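Local coordinates for protein japanin (Rhipicephalus appendiculatus, PDB 4BOE) that binds cholesterol in a lipocalin pocket and modulates the host immune response, blocking the differentiation of dendritic cells from monocytes, at residues S19-R24 with R111-L116; Y33-Q36 with V41-S44; F93-T96 with L102-S105. One frame throughout, in Å; residues are numbered along the deposited sequence.

In the fold
From the N terminus, the chain runs along strand 12-18 into the turn 19-24, whose partner, the entry to strand 114-118, comes only after most of the remaining barrel strands. Contact 1 thus closes a long loop of 86 residues, and the other two contacts lie within it, one after the other. Contact 2 joins strands 26-37 and 40-49 close to their hairpin turn; contact 3 does the same for strands 91-98 and 101-106. All three reach one curled antiparallel sheet. Contacts 1 and 3 touch, Leu104 N lying 2.9 Å from Ser115 O, whereas contact 2 sits across the chain's centre from contact 1, their centres about 24 Å apart.

Contact 1: S19-R24 with R111-L116; sequences SKLFER and RSTCSL. With CLR (cholesterol), chain C.
Leu21 lays its forked end against Thr113, the two side chains slanting across one another without any polar bond between the segments. Its CD2 approaches Thr113 OG1 at 3.7 Å, while CD1 reaches past to the backbone and lies 3.5 Å from Cys114 O. The first torsion, with CG anti to the carbonyl carbon (chi1 -66°), carries this fork to Thr113 and leaves CB beside the sterol, 3.8 Å from C6 of cholesterol. On the outer side, the Lys20 chain crosses Thr113 at about a right angle, CD against CG2 at 4.1 Å. Both polar ends then meet Glu109, which forms a salt bridge with Lys20 NZ and a hydrogen bond with Thr113 OG1.

The same turn holds the sterol hydroxyl: Glu23 N donates a nearly straight bond to cholesterol O1 (3.0 Å, 172°). Binding by Glu23 is therefore a backbone matter here, its CB and CG merely packing near C2 and C19. From the strand side, Ser115 OG lies 3.7 Å from cholesterol C15 and is itself bonded to Trp117 NE1. The 3-10 turn is closed by Phe22 N to Ser19 O. On the strand, the Cys114 side chain points away from the turn and is tied by a disulfide to Cys138, just after helix 128-137; strand 114-118 runs between strands 12-18 and 101-106.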
ATOM      1  N   SER A  19      12.663   0.455  -5.579  1.00 35.72           N
ATOM      2  CA  SER A  19      12.768   1.351  -6.772  1.00 37.23           C
ATOM      3  C   SER A  19      12.185   0.785  -8.056  1.00 40.64           C
ATOM      4  O   SER A  19      11.594   1.521  -8.824  1.00 39.78           O
ATOM      5  CB  SER A  19      14.219   1.759  -7.035  1.00 40.75           C
ATOM      6  OG  SER A  19      14.953   0.600  -7.379  1.00 58.88           O
ATOM      7  N   LYS A  20      12.342  -0.506  -8.296  1.00 41.00           N
ATOM      8  CA  LYS A  20      11.828  -1.163  -9.511  1.00 41.72           C
ATOM      9  C   LYS A  20      10.310  -0.952  -9.729  1.00 44.01           C
ATOM     10  O   LYS A  20       9.849  -0.983 -10.875  1.00 42.23           O
ATOM     11  CB  LYS A  20      12.147  -2.672  -9.442  1.00 45.74           C
ATOM     12  CG  LYS A  20      11.563  -3.526 -10.561  1.00 70.65           C
ATOM     13  CD  LYS A  20      12.114  -4.950 -10.544  1.00 85.61           C
ATOM     14  CE  LYS A  20      11.648  -5.755 -11.737  1.00102.84           C
ATOM     15  NZ  LYS A  20      11.297  -7.151 -11.362  1.00116.44           N
ATOM     16  N   LEU A  21       9.535  -0.813  -8.636  1.00 38.81           N
ATOM     17  CA  LEU A  21       8.090  -0.602  -8.723  1.00 38.32           C
ATOM     18  C   LEU A  21       7.687   0.817  -9.164  1.00 41.33           C
ATOM     19  O   LEU A  21       6.559   0.999  -9.643  1.00 41.16           O
ATOM     20  CB  LEU A  21       7.466  -0.855  -7.357  1.00 38.44           C
ATOM     21  CG  LEU A  21       7.545  -2.287  -6.846  1.00 42.08           C
ATOM     22  CD1 LEU A  21       7.103  -2.354  -5.441  1.00 40.88           C
ATOM     23  CD2 LEU A  21       6.739  -3.201  -7.682  1.00 43.57           C
ATOM     24  N   PHE A  22       8.593   1.795  -8.970  1.00 38.04           N
ATOM     25  CA  PHE A  22       8.412   3.216  -9.206  1.00 39.98           C
ATOM     26  C   PHE A  22       7.664   3.591 -10.492  1.00 45.00           C
ATOM     27  O   PHE A  22       8.073   3.185 -11.565  1.00 44.84           O
ATOM     28  CB  PHE A  22       9.761   3.946  -9.195  1.00 42.02           C
ATOM     29  CG  PHE A  22       9.638   5.454  -9.320  1.00 44.64           C
ATOM     30  CD1 PHE A  22       9.291   6.232  -8.230  1.00 48.08           C
ATOM     31  CD2 PHE A  22       9.921   6.097 -10.522  1.00 47.13           C
ATOM     32  CE1 PHE A  22       9.192   7.627  -8.343  1.00 48.91           C
ATOM     33  CE2 PHE A  22       9.814   7.492 -10.632  1.00 48.81           C
ATOM     34  CZ  PHE A  22       9.482   8.246  -9.533  1.00 45.96           C
ATOM     35  N   GLU A  23       6.576   4.369 -10.353  1.00 41.61           N
ATOM     36  CA  GLU A  23       5.770   4.910 -11.457  1.00 41.13           C
ATOM     37  C   GLU A  23       5.953   6.417 -11.437  1.00 43.14           C
ATOM     38  O   GLU A  23       5.601   7.079 -10.455  1.00 40.68           O
ATOM     39  CB  GLU A  23       4.276   4.593 -11.291  1.00 42.72           C
ATOM     40  CG  GLU A  23       3.945   3.122 -11.439  1.00 55.42           C
ATOM     41  CD  GLU A  23       4.047   2.542 -12.839  1.00 86.07           C
ATOM     42  OE1 GLU A  23       4.249   3.318 -13.803  1.00 83.94           O
ATOM     43  OE2 GLU A  23       3.918   1.301 -12.969  1.00 82.78           O
ATOM     44  N   ARG A  24       6.506   6.957 -12.523  1.00 42.92           N
ATOM     45  CA  ARG A  24       6.765   8.397 -12.664  1.00 43.11           C
ATOM     46  C   ARG A  24       5.418   9.132 -12.675  1.00 41.83           C
ATOM     47  O   ARG A  24       4.464   8.630 -13.241  1.00 39.28           O
ATOM     48  CB  ARG A  24       7.560   8.685 -13.972  1.00 46.22           C
ATOM     49  CG  ARG A  24       8.440   9.925 -13.901  1.00 68.21           C
ATOM     50  CD  ARG A  24       9.758   9.724 -14.647  1.00 97.01           C
ATOM     51  NE  ARG A  24      10.653  10.880 -14.519  1.00116.80           N
ATOM     52  CZ  ARG A  24      11.900  10.935 -14.988  1.00135.18           C
ATOM     53  NH1 ARG A  24      12.426   9.892 -15.627  1.00124.74           N
ATOM     54  NH2 ARG A  24      12.632  12.033 -14.822  1.00120.41           N
ATOM     55  N   ARG A 111      14.558 -11.572  -6.243  1.00 54.06           N
ATOM     56  CA  ARG A 111      14.924 -10.323  -5.570  1.00 52.71           C
ATOM     57  C   ARG A 111      13.572  -9.629  -5.343  1.00 53.65           C
ATOM     58  O   ARG A 111      13.138  -8.764  -6.088  1.00 55.27           O
ATOM     59  CB  ARG A 111      15.899  -9.524  -6.443  1.00 52.66           C
ATOM     60  CG  ARG A 111      16.695  -8.489  -5.702  1.00 63.76           C
ATOM     61  CD  ARG A 111      17.985  -8.181  -6.434  1.00 67.31           C
ATOM     62  NE  ARG A 111      18.710  -7.104  -5.767  1.00 60.48           N
ATOM     63  CZ  ARG A 111      18.414  -5.814  -5.867  1.00 67.82           C
ATOM     64  NH1 ARG A 111      17.405  -5.410  -6.636  1.00 52.62           N
ATOM     65  NH2 ARG A 111      19.121  -4.914  -5.199  1.00 56.45           N
ATOM     66  N   SER A 112      12.858 -10.119  -4.353  1.00 46.70           N
ATOM     67  CA  SER A 112      11.489  -9.721  -4.087  1.00 44.81           C
ATOM     68  C   SER A 112      11.258  -8.214  -3.782  1.00 45.77           C
ATOM     69  O   SER A 112      11.799  -7.714  -2.796  1.00 44.46           O
ATOM     70  CB  SER A 112      10.950 -10.561  -2.951  1.00 46.35           C
ATOM     71  OG  SER A 112       9.579 -10.295  -2.778  1.00 56.86           O
ATOM     72  N   THR A 113      10.409  -7.533  -4.597  1.00 37.68           N
ATOM     73  CA  THR A 113      10.087  -6.130  -4.380  1.00 36.74           C
ATOM     74  C   THR A 113       9.147  -6.016  -3.186  1.00 39.52           C
ATOM     75  O   THR A 113       8.338  -6.906  -2.935  1.00 39.40           O
ATOM     76  CB  THR A 113       9.513  -5.444  -5.616  1.00 38.61           C
ATOM     77  OG1 THR A 113       8.281  -6.042  -5.964  1.00 38.40           O
ATOM     78  CG2 THR A 113      10.493  -5.421  -6.785  1.00 36.33           C
ATOM     79  N   CYS A 114       9.211  -4.871  -2.548  1.00 36.41           N
ATOM     80  CA  CYS A 114       8.441  -4.610  -1.333  0.50 36.35           C
ATOM     81  C   CYS A 114       7.694  -3.292  -1.358  1.00 36.57           C
ATOM     82  O   CYS A 114       8.029  -2.387  -2.089  1.00 34.98           O
ATOM     83  CB  CYS A 114       9.350  -4.688  -0.102  0.50 37.62           C
ATOM     84  SG  CYS A 114       9.895  -3.068   0.516  0.50 42.16           S
ATOM     85  N   SER A 115       6.701  -3.194  -0.463  1.00 31.02           N
ATOM     86  CA  SER A 115       5.884  -2.002  -0.231  1.00 29.86           C
ATOM     87  C   SER A 115       5.563  -1.933   1.275  1.00 33.57           C
ATOM     88  O   SER A 115       5.229  -2.953   1.896  1.00 31.03           O
ATOM     89  CB  SER A 115       4.635  -1.922  -1.104  1.00 29.89           C
ATOM     90  OG  SER A 115       3.697  -2.950  -0.899  1.00 30.20           O
ATOM     91  N   LEU A 116       5.752  -0.741   1.852  1.00 29.32           N
ATOM     92  CA  LEU A 116       5.501  -0.451   3.247  1.00 27.95           C
ATOM     93  C   LEU A 116       4.310   0.485   3.302  1.00 29.97           C
ATOM     94  O   LEU A 116       4.297   1.484   2.605  1.00 28.09           O
ATOM     95  CB  LEU A 116       6.738   0.202   3.890  1.00 27.28           C
ATOM     96  CG  LEU A 116       6.560   0.716   5.323  1.00 30.58           C
ATOM     97  CD1 LEU A 116       6.332  -0.402   6.277  1.00 30.59           C
ATOM     98  CD2 LEU A 116       7.729   1.568   5.723  1.00 33.96           C
TER
HETATM   99  C1  CLR C 575       2.382   3.053  -6.879  1.00 37.63           C
HETATM  100  C2  CLR C 575       3.379   4.015  -7.521  1.00 35.84           C
HETATM  101  C3  CLR C 575       4.715   3.981  -6.811  1.00 33.56           C
HETATM  102  C4  CLR C 575       5.266   2.570  -6.788  1.00 35.22           C
HETATM  103  C5  CLR C 575       4.275   1.558  -6.254  1.00 33.45           C
HETATM  104  C6  CLR C 575       4.642   0.695  -5.315  1.00 31.26           C
HETATM  105  C7  CLR C 575       3.756  -0.346  -4.707  1.00 31.73           C
HETATM  106  C8  CLR C 575       2.499  -0.596  -5.532  1.00 33.21           C
HETATM  107  C9  CLR C 575       1.890   0.756  -5.971  1.00 32.55           C
HETATM  108  C10 CLR C 575       2.868   1.595  -6.855  1.00 35.80           C
HETATM  109  C11 CLR C 575       0.499   0.581  -6.607  1.00 32.72           C
HETATM  110  C12 CLR C 575      -0.456  -0.269  -5.768  1.00 30.28           C
HETATM  111  C13 CLR C 575       0.129  -1.647  -5.412  1.00 32.40           C
HETATM  112  C14 CLR C 575       1.479  -1.383  -4.713  1.00 31.50           C
HETATM  113  C15 CLR C 575       1.863  -2.754  -4.145  1.00 32.45           C
HETATM  114  C16 CLR C 575       0.524  -3.306  -3.655  1.00 30.63           C
HETATM  115  C17 CLR C 575      -0.583  -2.418  -4.275  1.00 32.23           C
HETATM  116  C18 CLR C 575       0.268  -2.517  -6.678  1.00 35.00           C
HETATM  117  C19 CLR C 575       2.947   1.066  -8.305  1.00 36.02           C
HETATM  118  C20 CLR C 575      -1.871  -3.205  -4.579  1.00 32.42           C
HETATM  119  C21 CLR C 575      -2.984  -2.329  -5.172  1.00 34.01           C
HETATM  120  C22 CLR C 575      -2.373  -3.948  -3.327  1.00 31.31           C
HETATM  121  C23 CLR C 575      -2.443  -3.130  -2.015  1.00 29.89           C
HETATM  122  C24 CLR C 575      -2.964  -3.945  -0.870  1.00 29.65           C
HETATM  123  C25 CLR C 575      -2.908  -3.409   0.545  1.00 35.30           C
HETATM  124  C26 CLR C 575      -2.277  -2.076   0.859  1.00 34.58           C
HETATM  125  C27 CLR C 575      -4.089  -3.729   1.426  1.00 33.74           C
HETATM  126  O1  CLR C 575       5.640   4.810  -7.530  1.00 34.98           O

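Contact 2: Y33-Q36 with V41-S44; sequences YLNQ and VTRS. With NAG (2-acetamido-2-deoxy-beta-D-glucopyranose), chain K.
Leu34 N and Asn35 N both donate to Thr42 O, at 2.8 and 3.2 Å, so one carbonyl is gripped twice, each donor tilted about 20° from its plane. Thr42 N returns a nearly straight bond to Asn35 O (2.7 Å, 168°).

The close-packed part lies on the face of Tyr33, Val41 and Arg43. Val41 CG1 sits 3.6 Å from Tyr33 CE2, its side chain crossing the tyrosine at about a right angle, while CG2 faces the amide end of Gln36, 3.9 Å from CD. Replacing Val41 by an alanine removes both of these methyls and would probably leave a gap beside the Tyr33 ring, allowing it to shift. Arg43 folds its chain at chi3 (68°), which lays the guanidinium face under the Tyr33 backbone, CA 4.1 Å above its centre. This buried group is well satisfied: NE bonds to Thr31, NH1 to the carbonyls of Ala6 and Asn8, and NH2 to that of Gln10; Arg43 also touches cholesterol.

Away from this face the packing is looser. Leu34 is exposed: its CB packs 3.4 Å from Thr42 O, but its CD1 stays 4.2 Å from Thr42 CG2. Asn35 stands alongside Thr42, pointing the same way, with ND2 linked covalently to C1 of an N-acetylglucosamine.

Two successive residues opposite Thr42 make this a classic beta bulge, here in an antiparallel hairpin of the lipocalin barrel.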
ATOM      1  N   TYR A  33     -10.784   1.834   2.961  1.00 29.75           N
ATOM      2  CA  TYR A  33     -11.696   0.727   3.136  1.00 29.78           C
ATOM      3  C   TYR A  33     -13.046   1.165   2.571  1.00 33.13           C
ATOM      4  O   TYR A  33     -13.503   2.274   2.880  1.00 31.43           O
ATOM      5  CB  TYR A  33     -11.847   0.435   4.649  1.00 30.79           C
ATOM      6  CG  TYR A  33     -12.910  -0.587   4.995  1.00 31.00           C
ATOM      7  CD1 TYR A  33     -14.246  -0.222   5.116  1.00 30.61           C
ATOM      8  CD2 TYR A  33     -12.576  -1.916   5.218  1.00 33.73           C
ATOM      9  CE1 TYR A  33     -15.226  -1.166   5.420  1.00 30.34           C
ATOM     10  CE2 TYR A  33     -13.544  -2.861   5.524  1.00 34.65           C
ATOM     11  CZ  TYR A  33     -14.863  -2.467   5.686  1.00 37.92           C
ATOM     12  OH  TYR A  33     -15.810  -3.400   6.017  1.00 48.71           O
ATOM     13  N   LEU A  34     -13.702   0.299   1.809  1.00 31.12           N
ATOM     14  CA  LEU A  34     -15.042   0.624   1.266  1.00 32.02           C
ATOM     15  C   LEU A  34     -16.097  -0.268   1.892  1.00 35.38           C
ATOM     16  O   LEU A  34     -17.042   0.222   2.477  1.00 34.71           O
ATOM     17  CB  LEU A  34     -15.094   0.506  -0.259  1.00 31.57           C
ATOM     18  CG  LEU A  34     -14.081   1.363  -1.000  1.00 34.51           C
ATOM     19  CD1 LEU A  34     -14.229   1.173  -2.482  1.00 35.24           C
ATOM     20  CD2 LEU A  34     -14.201   2.843  -0.640  1.00 35.02           C
ATOM     21  N   ASN A  35     -15.927  -1.566   1.817  1.00 33.85           N
ATOM     22  CA  ASN A  35     -16.920  -2.455   2.416  1.00 34.01           C
ATOM     23  C   ASN A  35     -16.376  -3.841   2.521  1.00 39.05           C
ATOM     24  O   ASN A  35     -15.228  -4.090   2.155  1.00 39.58           O
ATOM     25  CB  ASN A  35     -18.257  -2.425   1.592  1.00 40.13           C
ATOM     26  CG  ASN A  35     -18.202  -2.915   0.169  1.00 69.21           C
ATOM     27  OD1 ASN A  35     -17.744  -4.038  -0.098  1.00 60.62           O
ATOM     28  ND2 ASN A  35     -18.733  -2.084  -0.754  1.00 86.40           N
ATOM     29  N   GLN A  36     -17.192  -4.749   3.010  1.00 37.95           N
ATOM     30  CA  GLN A  36     -16.851  -6.150   3.102  1.00 39.70           C
ATOM     31  C   GLN A  36     -18.042  -7.011   2.716  1.00 46.53           C
ATOM     32  O   GLN A  36     -19.147  -6.734   3.151  1.00 45.46           O
ATOM     33  CB  GLN A  36     -16.422  -6.509   4.533  1.00 41.00           C
ATOM     34  CG  GLN A  36     -15.954  -7.960   4.637  1.00 61.04           C
ATOM     35  CD  GLN A  36     -15.352  -8.294   5.975  1.00 76.77           C
ATOM     36  OE1 GLN A  36     -15.286  -7.448   6.886  1.00 65.87           O
ATOM     37  NE2 GLN A  36     -14.906  -9.547   6.110  1.00 61.09           N
ATOM     38  N   VAL A  41     -12.660  -7.974   1.456  1.00 35.76           N
ATOM     39  CA  VAL A  41     -12.777  -6.557   1.793  1.00 33.90           C
ATOM     40  C   VAL A  41     -12.558  -5.780   0.503  1.00 35.97           C
ATOM     41  O   VAL A  41     -11.599  -6.048  -0.211  1.00 35.74           O
ATOM     42  CB  VAL A  41     -11.771  -6.161   2.905  1.00 36.00           C
ATOM     43  CG1 VAL A  41     -11.671  -4.644   3.059  1.00 35.31           C
ATOM     44  CG2 VAL A  41     -12.190  -6.795   4.231  1.00 35.83           C
ATOM     45  N   THR A  42     -13.389  -4.773   0.246  1.00 31.61           N
ATOM     46  CA  THR A  42     -13.214  -3.937  -0.934  1.00 30.73           C
ATOM     47  C   THR A  42     -12.569  -2.676  -0.457  1.00 33.34           C
ATOM     48  O   THR A  42     -13.013  -2.072   0.519  1.00 32.48           O
ATOM     49  CB  THR A  42     -14.537  -3.676  -1.703  1.00 36.17           C
ATOM     50  OG1 THR A  42     -15.127  -4.921  -2.002  1.00 39.18           O
ATOM     51  CG2 THR A  42     -14.319  -2.963  -3.032  1.00 35.19           C
ATOM     52  N   ARG A  43     -11.500  -2.287  -1.140  1.00 29.51           N
ATOM     53  CA  ARG A  43     -10.806  -1.056  -0.833  1.00 30.35           C
ATOM     54  C   ARG A  43     -10.626  -0.268  -2.145  1.00 33.59           C
ATOM     55  O   ARG A  43     -10.625  -0.838  -3.237  1.00 32.44           O
ATOM     56  CB  ARG A  43      -9.412  -1.327  -0.243  1.00 27.39           C
ATOM     57  CG  ARG A  43      -9.307  -2.344   0.902  1.00 27.26           C
ATOM     58  CD  ARG A  43      -7.851  -2.355   1.441  1.00 32.15           C
ATOM     59  NE  ARG A  43      -7.569  -1.083   2.093  1.00 30.02           N
ATOM     60  CZ  ARG A  43      -7.800  -0.777   3.362  1.00 32.83           C
ATOM     61  NH1 ARG A  43      -8.212  -1.707   4.213  1.00 28.67           N
ATOM     62  NH2 ARG A  43      -7.556   0.453   3.809  1.00 28.11           N
ATOM     63  N   SER A  44     -10.421   1.013  -2.019  1.00 30.66           N
ATOM     64  CA  SER A  44     -10.067   1.854  -3.157  1.00 31.48           C
ATOM     65  C   SER A  44      -8.553   2.046  -3.190  1.00 34.78           C
ATOM     66  O   SER A  44      -7.896   1.901  -2.170  1.00 33.59           O
ATOM     67  CB  SER A  44     -10.731   3.222  -3.043  1.00 35.37           C
ATOM     68  OG  SER A  44     -10.239   3.917  -1.912  1.00 44.10           O
TER
HETATM   69  C1  NAG K1035     -18.860  -2.419  -2.143  1.00 88.99           C
HETATM   70  C2  NAG K1035     -20.320  -2.308  -2.577  1.00 92.62           C
HETATM   71  C3  NAG K1035     -20.416  -2.797  -4.021  1.00 95.83           C
HETATM   72  C4  NAG K1035     -19.555  -1.909  -4.914  1.00 96.67           C
HETATM   73  C5  NAG K1035     -18.129  -1.825  -4.366  1.00 95.41           C
HETATM   74  C6  NAG K1035     -17.278  -0.793  -5.077  1.00 94.64           C
HETATM   75  C7  NAG K1035     -21.140  -4.271  -1.283  1.00 90.71           C
HETATM   76  C8  NAG K1035     -21.927  -4.618  -0.055  1.00 87.35           C
HETATM   77  N2  NAG K1035     -21.269  -3.004  -1.715  1.00 91.72           N
HETATM   78  O3  NAG K1035     -21.769  -2.747  -4.462  1.00 96.89           O
HETATM   79  O4  NAG K1035     -19.525  -2.418  -6.244  1.00 98.13           O
HETATM   80  O5  NAG K1035     -18.143  -1.482  -2.964  1.00 92.23           O
HETATM   81  O6  NAG K1035     -17.933   0.464  -5.196  1.00 94.53           O
HETATM   82  O7  NAG K1035     -20.424  -5.093  -1.852  1.00 93.05           O

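Contact 3: F93-T96 with L102-S105; sequences FIRT and LLLS
Arg95 starts with CG anti to the carbonyl carbon (chi1 -55°) and then bends at chi2 and chi3, curling the chain back over Ser105 instead of letting it run straight out. Ser105 in turn has OG anti to its own carbonyl carbon (chi1 -75°), which presents the hydroxyl to that curl. Arg95 NH1 donates to Ser105 OG at 2.8 Å, a fairly straight bond with the oxygen at the edge of the guanidinium and in its plane. The aliphatic part of the arginine follows the same path: CD comes within 3.2 Å of Ser105 OG, and CB rests 4.0 Å from Leu103 CD2. The hydroxyl is thus wrapped by the arginine chain as well as bonded by its tip, while the arginine also packs on Ile137 of helix 128-137.

On the other face of the sheet the side chains that meet are apolar. Ile94 divides its branches between two leucines, CG1 meeting Leu104 CD2 and CG2 meeting Leu102 CD1, each at 4.0 Å. Ile94 and Leu104 lie side by side and point the same way; Leu102 comes in at a slant. Leu74 of strand 73-78 touches both Ile94 and Leu104, and Leu104 comes within about 4 Å of cholesterol, so this is the face turned to the sterol pocket.

Between the faces, Phe93 and Ser105 form a hydrogen-bonded pair, Phe93 N to Ser105 O at 2.9 Å and Ser105 N to Phe93 O at 2.8 Å. Arg95 N adds a bond to Leu103 O. The arrangement is an antiparallel beta hairpin of a lipocalin barrel, with an apolar inner face beside the ligand and a polar clasp on the outer one, near the helix.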
ATOM      1  N   PHE A  93       3.272 -11.584  -0.183  1.00 32.77           N
ATOM      2  CA  PHE A  93       3.799 -12.194   1.019  0.50 32.06           C
ATOM      3  C   PHE A  93       3.752 -11.133   2.122  1.00 34.65           C
ATOM      4  O   PHE A  93       4.195 -10.005   1.899  1.00 34.67           O
ATOM      5  CB  PHE A  93       5.227 -12.643   0.737  0.50 33.48           C
ATOM      6  CG  PHE A  93       5.978 -13.214   1.904  0.50 34.47           C
ATOM      7  CD1 PHE A  93       5.331 -13.951   2.870  0.50 37.19           C
ATOM      8  CD2 PHE A  93       7.344 -13.074   1.998  0.50 36.65           C
ATOM      9  CE1 PHE A  93       6.032 -14.498   3.936  0.50 38.31           C
ATOM     10  CE2 PHE A  93       8.039 -13.612   3.069  0.50 39.93           C
ATOM     11  CZ  PHE A  93       7.379 -14.320   4.030  0.50 37.46           C
ATOM     12  N   ILE A  94       3.190 -11.475   3.276  1.00 29.65           N
ATOM     13  CA  ILE A  94       3.107 -10.577   4.432  1.00 29.73           C
ATOM     14  C   ILE A  94       4.377 -10.804   5.250  1.00 34.02           C
ATOM     15  O   ILE A  94       4.544 -11.865   5.863  1.00 32.47           O
ATOM     16  CB  ILE A  94       1.837 -10.839   5.292  1.00 32.33           C
ATOM     17  CG1 ILE A  94       0.573 -10.607   4.439  1.00 32.89           C
ATOM     18  CG2 ILE A  94       1.849  -9.917   6.535  1.00 31.16           C
ATOM     19  CD1 ILE A  94      -0.674 -11.309   4.965  1.00 36.36           C
ATOM     20  N   ARG A  95       5.269  -9.812   5.271  1.00 31.72           N
ATOM     21  CA  ARG A  95       6.520  -9.946   6.002  1.00 31.77           C
ATOM     22  C   ARG A  95       6.221  -9.760   7.454  1.00 36.14           C
ATOM     23  O   ARG A  95       6.512 -10.636   8.262  1.00 35.23           O
ATOM     24  CB  ARG A  95       7.590  -8.939   5.521  1.00 30.23           C
ATOM     25  CG  ARG A  95       7.873  -8.977   4.057  1.00 32.68           C
ATOM     26  CD  ARG A  95       8.134 -10.362   3.555  1.00 41.97           C
ATOM     27  NE  ARG A  95       9.398 -10.928   4.033  1.00 47.68           N
ATOM     28  CZ  ARG A  95      10.543 -10.971   3.356  1.00 44.16           C
ATOM     29  NH1 ARG A  95      10.639 -10.413   2.162  1.00 33.50           N
ATOM     30  NH2 ARG A  95      11.616 -11.547   3.889  1.00 33.42           N
ATOM     31  N   THR A  96       5.622  -8.642   7.774  1.00 33.76           N
ATOM     32  CA  THR A  96       5.190  -8.360   9.128  1.00 34.24           C
ATOM     33  C   THR A  96       4.128  -7.267   9.140  1.00 33.94           C
ATOM     34  O   THR A  96       3.859  -6.603   8.137  1.00 31.02           O
ATOM     35  CB  THR A  96       6.397  -8.065  10.058  1.00 39.51           C
ATOM     36  OG1 THR A  96       5.884  -8.002  11.383  1.00 46.08           O
ATOM     37  CG2 THR A  96       7.103  -6.778   9.716  1.00 33.75           C
ATOM     38  N   LEU A 102       1.982  -2.286   7.654  1.00 28.81           N
ATOM     39  CA  LEU A 102       2.000  -3.513   6.907  1.00 28.30           C
ATOM     40  C   LEU A 102       3.172  -3.498   5.931  1.00 30.29           C
ATOM     41  O   LEU A 102       3.374  -2.510   5.216  1.00 28.09           O
ATOM     42  CB  LEU A 102       0.653  -3.629   6.169  1.00 27.63           C
ATOM     43  CG  LEU A 102       0.472  -4.818   5.267  1.00 31.35           C
ATOM     44  CD1 LEU A 102       0.531  -6.149   6.069  1.00 31.69           C
ATOM     45  CD2 LEU A 102      -0.813  -4.692   4.490  1.00 33.47           C
ATOM     46  N   LEU A 103       3.935  -4.589   5.897  1.00 28.17           N
ATOM     47  CA  LEU A 103       5.067  -4.711   4.978  1.00 29.47           C
ATOM     48  C   LEU A 103       4.820  -5.936   4.090  1.00 33.18           C
ATOM     49  O   LEU A 103       4.763  -7.054   4.597  1.00 32.25           O
ATOM     50  CB  LEU A 103       6.386  -4.846   5.768  1.00 29.44           C
ATOM     51  CG  LEU A 103       7.664  -4.960   4.959  1.00 34.07           C
ATOM     52  CD1 LEU A 103       7.884  -3.731   4.095  1.00 33.72           C
ATOM     53  CD2 LEU A 103       8.857  -5.146   5.893  1.00 33.36           C
ATOM     54  N   LEU A 104       4.648  -5.702   2.777  1.00 29.01           N
ATOM     55  CA  LEU A 104       4.362  -6.716   1.771  1.00 29.33           C
ATOM     56  C   LEU A 104       5.512  -6.942   0.824  1.00 33.19           C
ATOM     57  O   LEU A 104       6.225  -6.003   0.520  1.00 32.80           O
ATOM     58  CB  LEU A 104       3.148  -6.281   0.922  1.00 29.21           C
ATOM     59  CG  LEU A 104       1.851  -6.049   1.616  1.00 32.51           C
ATOM     60  CD1 LEU A 104       0.785  -5.567   0.586  1.00 32.80           C
ATOM     61  CD2 LEU A 104       1.399  -7.301   2.359  1.00 32.95           C
ATOM     62  N   SER A 105       5.658  -8.166   0.317  1.00 31.01           N
ATOM     63  CA  SER A 105       6.711  -8.519  -0.657  1.00 30.85           C
ATOM     64  C   SER A 105       6.076  -9.242  -1.824  1.00 34.77           C
ATOM     65  O   SER A 105       5.093  -9.945  -1.648  1.00 31.44           O
ATOM     66  CB  SER A 105       7.781  -9.466  -0.075  1.00 32.75           C
ATOM     67  OG  SER A 105       8.701  -8.850   0.801  1.00 41.93           O
TER